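PDB 1YQF: hypothetical protein Lmaj011689 from Leishmania major, which is of unknown function but belongs to the MAM33 family, related to human p32, and is probably a mitochondrial protein. Local coordinates for residues 117-122 with 160-165; 93-98 with 105-110. One frame throughout, in Å; residues are numbered along the deposited sequence.

Contact 1 (117-122 with 160-165); sequences LVLNNI and NCVMTY
L119 and M163 are the nearest pair by CA atoms, 7.7 Å apart, where strand 117-122 and helix 160-165 pass at an axis distance of 10.0 Å and an angle of 115°. That separation is bridged by side chains from both elements. M163 has more of its surface covered across the contact than any other residue here. Its chain folds back on itself, bent at both chi2 (-49°) and chi3 (-64°), which turns the thioether toward the strand although its CB does not aim there. SD thereby settles against L119, 3.8 Å from its CB and equally close to CD2, the two chains overlapping head to tail. The terminal CE goes on to L117, where it lies 4.2 Å from CB and also near the carbonyl O. V162, one residue earlier on the helix, contributes its CG1 branch. L119 crosses this valine at about a right angle, bringing CD2 to 3.8 Å from V162 CG1, while I122 meets it tip to tip, with I122 CD1 3.6 Å from the same CG1. L119 and I122 can share one face despite their three-residue spacing because N120 and N121 both stand opposite D109 in a classic beta bulge, which shifts the alternation of the strand. Beyond the pair, L27 of the second subunit packs on V162, and W194 of that subunit donates a hydrogen bond to I122 O. The contacts linking helix to strand are therefore apolar, and the fit depends on side-chain shape and burial, with 216 Å² of surface removed between the two segments.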
ATOM      1  N   LEU A 117     -13.341  19.570  -9.962  1.00 41.03           N
ATOM      2  CA  LEU A 117     -13.545  18.408  -9.109  1.00 38.40           C
ATOM      3  C   LEU A 117     -13.862  17.200  -9.976  1.00 36.12           C
ATOM      4  O   LEU A 117     -14.760  17.252 -10.814  1.00 35.54           O
ATOM      5  CB  LEU A 117     -14.681  18.663  -8.116  1.00 38.35           C
ATOM      6  CG  LEU A 117     -14.286  18.833  -6.650  1.00 38.83           C
ATOM      7  CD1 LEU A 117     -13.206  19.900  -6.461  1.00 39.33           C
ATOM      8  CD2 LEU A 117     -15.518  19.182  -5.835  1.00 39.17           C
ATOM      9  N   VAL A 118     -13.113  16.119  -9.773  1.00 33.65           N
ATOM     10  CA  VAL A 118     -13.340  14.867 -10.482  1.00 31.75           C
ATOM     11  C   VAL A 118     -13.649  13.768  -9.469  1.00 30.30           C
ATOM     12  O   VAL A 118     -12.923  13.573  -8.501  1.00 30.00           O
ATOM     13  CB  VAL A 118     -12.134  14.462 -11.348  1.00 31.67           C
ATOM     14  CG1 VAL A 118     -12.420  13.160 -12.092  1.00 30.98           C
ATOM     15  CG2 VAL A 118     -11.799  15.572 -12.347  1.00 31.40           C
ATOM     16  N   LEU A 119     -14.744  13.061  -9.717  1.00 28.60           N
ATOM     17  CA  LEU A 119     -15.234  12.013  -8.838  1.00 27.06           C
ATOM     18  C   LEU A 119     -14.626  10.677  -9.232  1.00 26.40           C
ATOM     19  O   LEU A 119     -14.732  10.257 -10.382  1.00 25.91           O
ATOM     20  CB  LEU A 119     -16.746  11.959  -8.955  1.00 26.86           C
ATOM     21  CG  LEU A 119     -17.552  11.067  -8.025  1.00 27.71           C
ATOM     22  CD1 LEU A 119     -17.279  11.374  -6.553  1.00 27.27           C
ATOM     23  CD2 LEU A 119     -19.015  11.273  -8.375  1.00 28.48           C
ATOM     24  N   ASN A 120     -13.994  10.008  -8.273  1.00 25.85           N
ATOM     25  CA  ASN A 120     -13.291   8.755  -8.541  1.00 25.52           C
ATOM     26  C   ASN A 120     -13.863   7.515  -7.853  1.00 25.48           C
ATOM     27  O   ASN A 120     -13.620   6.402  -8.307  1.00 24.96           O
ATOM     28  CB  ASN A 120     -11.812   8.912  -8.184  1.00 25.51           C
ATOM     29  CG  ASN A 120     -11.079   9.827  -9.146  1.00 25.19           C
ATOM     30  OD1 ASN A 120     -11.226   9.715 -10.365  1.00 25.14           O
ATOM     31  ND2 ASN A 120     -10.295  10.747  -8.603  1.00 23.05           N
ATOM     32  N   ASN A 121     -14.612   7.693  -6.767  1.00 25.62           N
ATOM     33  CA  ASN A 121     -15.209   6.554  -6.071  1.00 25.78           C
ATOM     34  C   ASN A 121     -16.296   6.976  -5.096  1.00 25.60           C
ATOM     35  O   ASN A 121     -16.194   8.019  -4.468  1.00 25.31           O
ATOM     36  CB  ASN A 121     -14.139   5.757  -5.315  1.00 26.05           C
ATOM     37  CG  ASN A 121     -14.598   4.351  -4.964  1.00 27.61           C
ATOM     38  OD1 ASN A 121     -14.532   3.443  -5.796  1.00 29.31           O
ATOM     39  ND2 ASN A 121     -15.086   4.170  -3.736  1.00 27.10           N
ATOM     40  N   ILE A 122     -17.331   6.148  -4.981  1.00 25.83           N
ATOM     41  CA  ILE A 122     -18.420   6.348  -4.025  1.00 25.92           C
ATOM     42  C   ILE A 122     -18.728   5.016  -3.359  1.00 25.53           C
ATOM     43  O   ILE A 122     -18.982   4.022  -4.039  1.00 25.58           O
ATOM     44  CB  ILE A 122     -19.695   6.839  -4.725  1.00 26.48           C
ATOM     45  CG1 ILE A 122     -19.421   8.099  -5.546  1.00 27.32           C
ATOM     46  CG2 ILE A 122     -20.799   7.098  -3.689  1.00 26.41           C
ATOM     47  CD1 ILE A 122     -20.572   8.478  -6.425  1.00 29.39           C
ATOM     48  N   ASN A 160     -23.749  12.668 -12.763  1.00 35.34           N
ATOM     49  CA  ASN A 160     -23.956  14.109 -12.799  1.00 35.14           C
ATOM     50  C   ASN A 160     -24.837  14.576 -11.640  1.00 34.03           C
ATOM     51  O   ASN A 160     -24.626  15.659 -11.101  1.00 33.60           O
ATOM     52  CB  ASN A 160     -24.565  14.525 -14.138  1.00 35.58           C
ATOM     53  CG  ASN A 160     -24.510  16.017 -14.365  1.00 37.09           C
ATOM     54  OD1 ASN A 160     -23.472  16.647 -14.164  1.00 39.14           O
ATOM     55  ND2 ASN A 160     -25.630  16.592 -14.794  1.00 38.21           N
ATOM     56  N   CYS A 161     -25.809  13.752 -11.254  1.00 33.05           N
ATOM     57  CA  CYS A 161     -26.678  14.060 -10.120  1.00 32.46           C
ATOM     58  C   CYS A 161     -25.932  13.935  -8.784  1.00 31.78           C
ATOM     59  O   CYS A 161     -26.269  14.626  -7.823  1.00 31.45           O
ATOM     60  CB  CYS A 161     -27.916  13.156 -10.125  1.00 32.65           C
ATOM     61  SG  CYS A 161     -29.176  13.627 -11.342  1.00 32.91           S
ATOM     62  N   VAL A 162     -24.921  13.069  -8.725  1.00 31.12           N
ATOM     63  CA  VAL A 162     -24.095  12.942  -7.520  1.00 30.96           C
ATOM     64  C   VAL A 162     -23.230  14.186  -7.352  1.00 31.52           C
ATOM     65  O   VAL A 162     -23.074  14.695  -6.252  1.00 31.77           O
ATOM     66  CB  VAL A 162     -23.169  11.715  -7.566  1.00 30.40           C
ATOM     67  CG1 VAL A 162     -22.246  11.701  -6.352  1.00 30.47           C
ATOM     68  CG2 VAL A 162     -23.972  10.430  -7.621  1.00 30.05           C
ATOM     69  N   MET A 163     -22.658  14.653  -8.454  1.00 32.54           N
ATOM     70  CA  MET A 163     -21.842  15.864  -8.463  1.00 33.41           C
ATOM     71  C   MET A 163     -22.629  17.078  -8.001  1.00 33.45           C
ATOM     72  O   MET A 163     -22.099  17.930  -7.287  1.00 33.14           O
ATOM     73  CB  MET A 163     -21.307  16.126  -9.875  1.00 33.97           C
ATOM     74  CG  MET A 163     -20.210  15.176 -10.310  1.00 36.07           C
ATOM     75  SD  MET A 163     -18.917  15.025  -9.072  1.00 40.10           S
ATOM     76  CE  MET A 163     -18.254  16.716  -9.043  1.00 39.80           C
ATOM     77  N   THR A 164     -23.890  17.152  -8.425  1.00 33.85           N
ATOM     78  CA  THR A 164     -24.783  18.234  -8.034  1.00 34.12           C
ATOM     79  C   THR A 164     -25.111  18.112  -6.559  1.00 33.65           C
ATOM     80  O   THR A 164     -25.097  19.089  -5.826  1.00 34.01           O
ATOM     81  CB  THR A 164     -26.078  18.171  -8.859  1.00 34.38           C
ATOM     82  OG1 THR A 164     -25.792  18.464 -10.233  1.00 35.67           O
ATOM     83  CG2 THR A 164     -27.064  19.263  -8.435  1.00 34.61           C
ATOM     84  N   TYR A 165     -25.417  16.893  -6.142  1.00 33.28           N
ATOM     85  CA  TYR A 165     -25.719  16.582  -4.751  1.00 33.00           C
ATOM     86  C   TYR A 165     -24.564  17.014  -3.844  1.00 34.21           C
ATOM     87  O   TYR A 165     -24.784  17.593  -2.784  1.00 33.93           O
ATOM     88  CB  TYR A 165     -26.000  15.081  -4.634  1.00 32.29           C
ATOM     89  CG  TYR A 165     -25.979  14.502  -3.242  1.00 30.95           C
ATOM     90  CD1 TYR A 165     -24.791  14.029  -2.683  1.00 29.74           C
ATOM     91  CD2 TYR A 165     -27.147  14.380  -2.503  1.00 28.87           C
ATOM     92  CE1 TYR A 165     -24.768  13.475  -1.419  1.00 28.84           C
ATOM     93  CE2 TYR A 165     -27.136  13.823  -1.239  1.00 29.00           C
ATOM     94  CZ  TYR A 165     -25.942  13.371  -0.699  1.00 29.16           C
ATOM     95  OH  TYR A 165     -25.924  12.820   0.561  1.00 28.47           O
TER

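Contact 2 (93-98 with 105-110); sequences NIFVYI and TMQADL
V96 and L110 touch most tightly on one face of this antiparallel pair, with V96 CG2 only 3.5 Å from L110 CD1, closer than usual for two carbons. On the same face I98 and M106 run side by side, I98 CD1 4.2 Å from M106 SD. The other face is more polar. D109 lies against the F95 ring with the carboxylate turned 80° from it, and OD2 sits at the ring edge, 3.4 Å from F95 CE2. Next to this pair, Y97 and Q107 run alongside each other, Q107 CG 3.7 Å from Y97 CE2 and the ring and amide planes 55° apart. Stretched out past CG, Q107 carries its amide to D109, where NE2 donates to the syn lone pair of OD1 at 2.9 Å and so helps fix both groups. A water at the edge of the tyrosine ring takes a hydrogen bond from Y97 OH and gives one to Q107 OE1, which is also bonded to Y125. Behind these side chains, six backbone hydrogen bonds set the register: I94, V96 and I98 form hydrogen-bonded pairs with L110, A108 and M106 respectively, while F95 with D109 and Y97 with Q107 are the non-hydrogen-bonded pairs. L166 of helix 156-168 covers V96 and I98. The alternation is that of regular antiparallel pairing; consecutive strands and a short connection make it a beta hairpin, within the meandering antiparallel sheet found in p32-like proteins.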
ATOM      1  N   ASN A  93      -5.884  14.936  -3.583  1.00 44.05           N
ATOM      2  CA  ASN A  93      -6.995  14.046  -3.283  1.00 40.54           C
ATOM      3  C   ASN A  93      -7.741  14.466  -2.018  1.00 37.53           C
ATOM      4  O   ASN A  93      -7.129  14.897  -1.041  1.00 37.36           O
ATOM      5  CB  ASN A  93      -6.491  12.607  -3.154  1.00 40.45           C
ATOM      6  CG  ASN A  93      -5.991  12.045  -4.477  1.00 40.54           C
ATOM      7  OD1 ASN A  93      -6.579  12.287  -5.533  1.00 40.39           O
ATOM      8  ND2 ASN A  93      -4.898  11.296  -4.423  1.00 41.58           N
ATOM      9  N   ILE A  94      -9.066  14.358  -2.055  1.00 33.84           N
ATOM     10  CA  ILE A  94      -9.900  14.611  -0.881  1.00 31.17           C
ATOM     11  C   ILE A  94     -10.885  13.471  -0.665  1.00 30.15           C
ATOM     12  O   ILE A  94     -11.311  12.808  -1.609  1.00 29.46           O
ATOM     13  CB  ILE A  94     -10.657  15.963  -0.985  1.00 30.25           C
ATOM     14  CG1 ILE A  94     -11.641  15.964  -2.160  1.00 28.18           C
ATOM     15  CG2 ILE A  94      -9.670  17.111  -1.116  1.00 29.90           C
ATOM     16  CD1 ILE A  94     -12.498  17.225  -2.245  1.00 27.20           C
ATOM     17  N   PHE A  95     -11.245  13.261   0.592  1.00 29.07           N
ATOM     18  CA  PHE A  95     -12.197  12.233   0.970  1.00 28.51           C
ATOM     19  C   PHE A  95     -13.359  12.920   1.660  1.00 27.77           C
ATOM     20  O   PHE A  95     -13.190  13.520   2.715  1.00 27.44           O
ATOM     21  CB  PHE A  95     -11.509  11.203   1.861  1.00 28.44           C
ATOM     22  CG  PHE A  95     -10.332  10.566   1.199  1.00 29.68           C
ATOM     23  CD1 PHE A  95      -9.074  11.156   1.276  1.00 30.58           C
ATOM     24  CD2 PHE A  95     -10.486   9.419   0.435  1.00 29.47           C
ATOM     25  CE1 PHE A  95      -7.984  10.592   0.629  1.00 29.40           C
ATOM     26  CE2 PHE A  95      -9.401   8.852  -0.209  1.00 29.38           C
ATOM     27  CZ  PHE A  95      -8.149   9.438  -0.112  1.00 29.26           C
ATOM     28  N   VAL A  96     -14.526  12.859   1.028  1.00 26.92           N
ATOM     29  CA  VAL A  96     -15.727  13.515   1.528  1.00 26.82           C
ATOM     30  C   VAL A  96     -16.597  12.492   2.248  1.00 26.86           C
ATOM     31  O   VAL A  96     -16.985  11.492   1.665  1.00 27.52           O
ATOM     32  CB  VAL A  96     -16.540  14.145   0.377  1.00 26.45           C
ATOM     33  CG1 VAL A  96     -17.753  14.890   0.911  1.00 26.68           C
ATOM     34  CG2 VAL A  96     -15.670  15.083  -0.444  1.00 26.06           C
ATOM     35  N   TYR A  97     -16.906  12.752   3.513  1.00 26.76           N
ATOM     36  CA  TYR A  97     -17.759  11.870   4.298  1.00 26.62           C
ATOM     37  C   TYR A  97     -19.087  12.555   4.603  1.00 27.42           C
ATOM     38  O   TYR A  97     -19.120  13.703   5.035  1.00 27.58           O
ATOM     39  CB  TYR A  97     -17.061  11.458   5.595  1.00 26.17           C
ATOM     40  CG  TYR A  97     -15.710  10.812   5.378  1.00 24.07           C
ATOM     41  CD1 TYR A  97     -14.561  11.590   5.251  1.00 23.62           C
ATOM     42  CD2 TYR A  97     -15.578   9.429   5.295  1.00 22.40           C
ATOM     43  CE1 TYR A  97     -13.312  11.006   5.045  1.00 23.07           C
ATOM     44  CE2 TYR A  97     -14.332   8.837   5.089  1.00 22.28           C
ATOM     45  CZ  TYR A  97     -13.205   9.635   4.967  1.00 22.60           C
ATOM     46  OH  TYR A  97     -11.966   9.069   4.773  1.00 21.61           O
ATOM     47  N   ILE A  98     -20.180  11.842   4.366  1.00 28.32           N
ATOM     48  CA  ILE A  98     -21.520  12.336   4.660  1.00 28.75           C
ATOM     49  C   ILE A  98     -22.155  11.321   5.598  1.00 29.34           C
ATOM     50  O   ILE A  98     -22.477  10.213   5.188  1.00 29.71           O
ATOM     51  CB  ILE A  98     -22.348  12.484   3.357  1.00 28.74           C
ATOM     52  CG1 ILE A  98     -21.625  13.409   2.373  1.00 29.33           C
ATOM     53  CG2 ILE A  98     -23.744  13.022   3.666  1.00 28.52           C
ATOM     54  CD1 ILE A  98     -22.365  13.646   1.070  1.00 30.19           C
ATOM     55  N   THR A 105     -22.791   6.119   6.468  1.00 26.97           N
ATOM     56  CA  THR A 105     -21.865   7.126   5.935  1.00 26.28           C
ATOM     57  C   THR A 105     -21.455   6.881   4.483  1.00 26.30           C
ATOM     58  O   THR A 105     -20.975   5.809   4.137  1.00 26.35           O
ATOM     59  CB  THR A 105     -20.579   7.173   6.799  1.00 25.71           C
ATOM     60  OG1 THR A 105     -20.889   7.666   8.110  1.00 25.20           O
ATOM     61  CG2 THR A 105     -19.588   8.187   6.237  1.00 25.06           C
ATOM     62  N   MET A 106     -21.607   7.906   3.652  1.00 26.31           N
ATOM     63  CA  MET A 106     -21.102   7.878   2.286  1.00 26.32           C
ATOM     64  C   MET A 106     -19.693   8.441   2.269  1.00 25.68           C
ATOM     65  O   MET A 106     -19.417   9.449   2.911  1.00 25.65           O
ATOM     66  CB  MET A 106     -21.971   8.736   1.370  1.00 26.87           C
ATOM     67  CG  MET A 106     -21.528   8.698  -0.101  1.00 28.12           C
ATOM     68  SD  MET A 106     -22.189  10.046  -1.073  1.00 31.21           S
ATOM     69  CE  MET A 106     -23.844   9.505  -1.313  1.00 30.95           C
ATOM     70  N   GLN A 107     -18.818   7.803   1.503  1.00 24.67           N
ATOM     71  CA  GLN A 107     -17.476   8.307   1.261  1.00 24.29           C
ATOM     72  C   GLN A 107     -17.313   8.550  -0.235  1.00 24.30           C
ATOM     73  O   GLN A 107     -17.481   7.632  -1.032  1.00 23.56           O
ATOM     74  CB  GLN A 107     -16.429   7.298   1.743  1.00 24.27           C
ATOM     75  CG  GLN A 107     -14.991   7.781   1.601  1.00 24.15           C
ATOM     76  CD  GLN A 107     -13.967   6.683   1.837  1.00 23.68           C
ATOM     77  OE1 GLN A 107     -14.045   5.949   2.822  1.00 25.50           O
ATOM     78  NE2 GLN A 107     -13.002   6.576   0.936  1.00 24.08           N
ATOM     79  N   ALA A 108     -16.986   9.785  -0.610  1.00 24.66           N
ATOM     80  CA  ALA A 108     -16.715  10.121  -2.005  1.00 25.03           C
ATOM     81  C   ALA A 108     -15.257  10.528  -2.140  1.00 25.41           C
ATOM     82  O   ALA A 108     -14.804  11.440  -1.455  1.00 25.63           O
ATOM     83  CB  ALA A 108     -17.627  11.240  -2.475  1.00 24.94           C
ATOM     84  N   ASP A 109     -14.522   9.842  -3.012  1.00 25.74           N
ATOM     85  CA  ASP A 109     -13.137  10.197  -3.298  1.00 26.08           C
ATOM     86  C   ASP A 109     -13.095  11.070  -4.532  1.00 25.90           C
ATOM     87  O   ASP A 109     -13.574  10.675  -5.586  1.00 25.67           O
ATOM     88  CB  ASP A 109     -12.295   8.948  -3.551  1.00 26.29           C
ATOM     89  CG  ASP A 109     -12.280   8.000  -2.376  1.00 28.24           C
ATOM     90  OD1 ASP A 109     -13.133   8.135  -1.470  1.00 29.05           O
ATOM     91  OD2 ASP A 109     -11.446   7.074  -2.285  1.00 31.98           O
ATOM     92  N   LEU A 110     -12.520  12.258  -4.406  1.00 26.24           N
ATOM     93  CA  LEU A 110     -12.366  13.143  -5.547  1.00 26.90           C
ATOM     94  C   LEU A 110     -10.945  13.655  -5.644  1.00 27.58           C
ATOM     95  O   LEU A 110     -10.217  13.701  -4.659  1.00 26.78           O
ATOM     96  CB  LEU A 110     -13.335  14.326  -5.461  1.00 26.97           C
ATOM     97  CG  LEU A 110     -14.803  13.997  -5.190  1.00 27.13           C
ATOM     98  CD1 LEU A 110     -15.064  13.973  -3.702  1.00 27.90           C
ATOM     99  CD2 LEU A 110     -15.725  14.995  -5.866  1.00 28.00           C
TER
HETATM  100  O   HOH W   1     -12.088   6.349   4.817  1.00 30.24           O

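Overall arrangement
From the N terminus, the chain passes through helix 23-39 and three strands before contact 2 joins neighbouring strands 92-99 and 105-113, closing a short hairpin loop. The next strand, 116-125, opens contact 1, which closes a longer excursion of 37 residues, 18 of them helical, when helix 156-168 returns to the sheet. The two closures follow in series and neither nest nor cross. Their centres are 10 Å apart, and they meet directly: N120 N lies 2.8 Å from D109 O in a probable hydrogen bond, while Y165 CE1 packs 3.5 Å from I98 CD1. Helix 156-168 is thus tied to three consecutive strands, and both contacts also touch the second subunit.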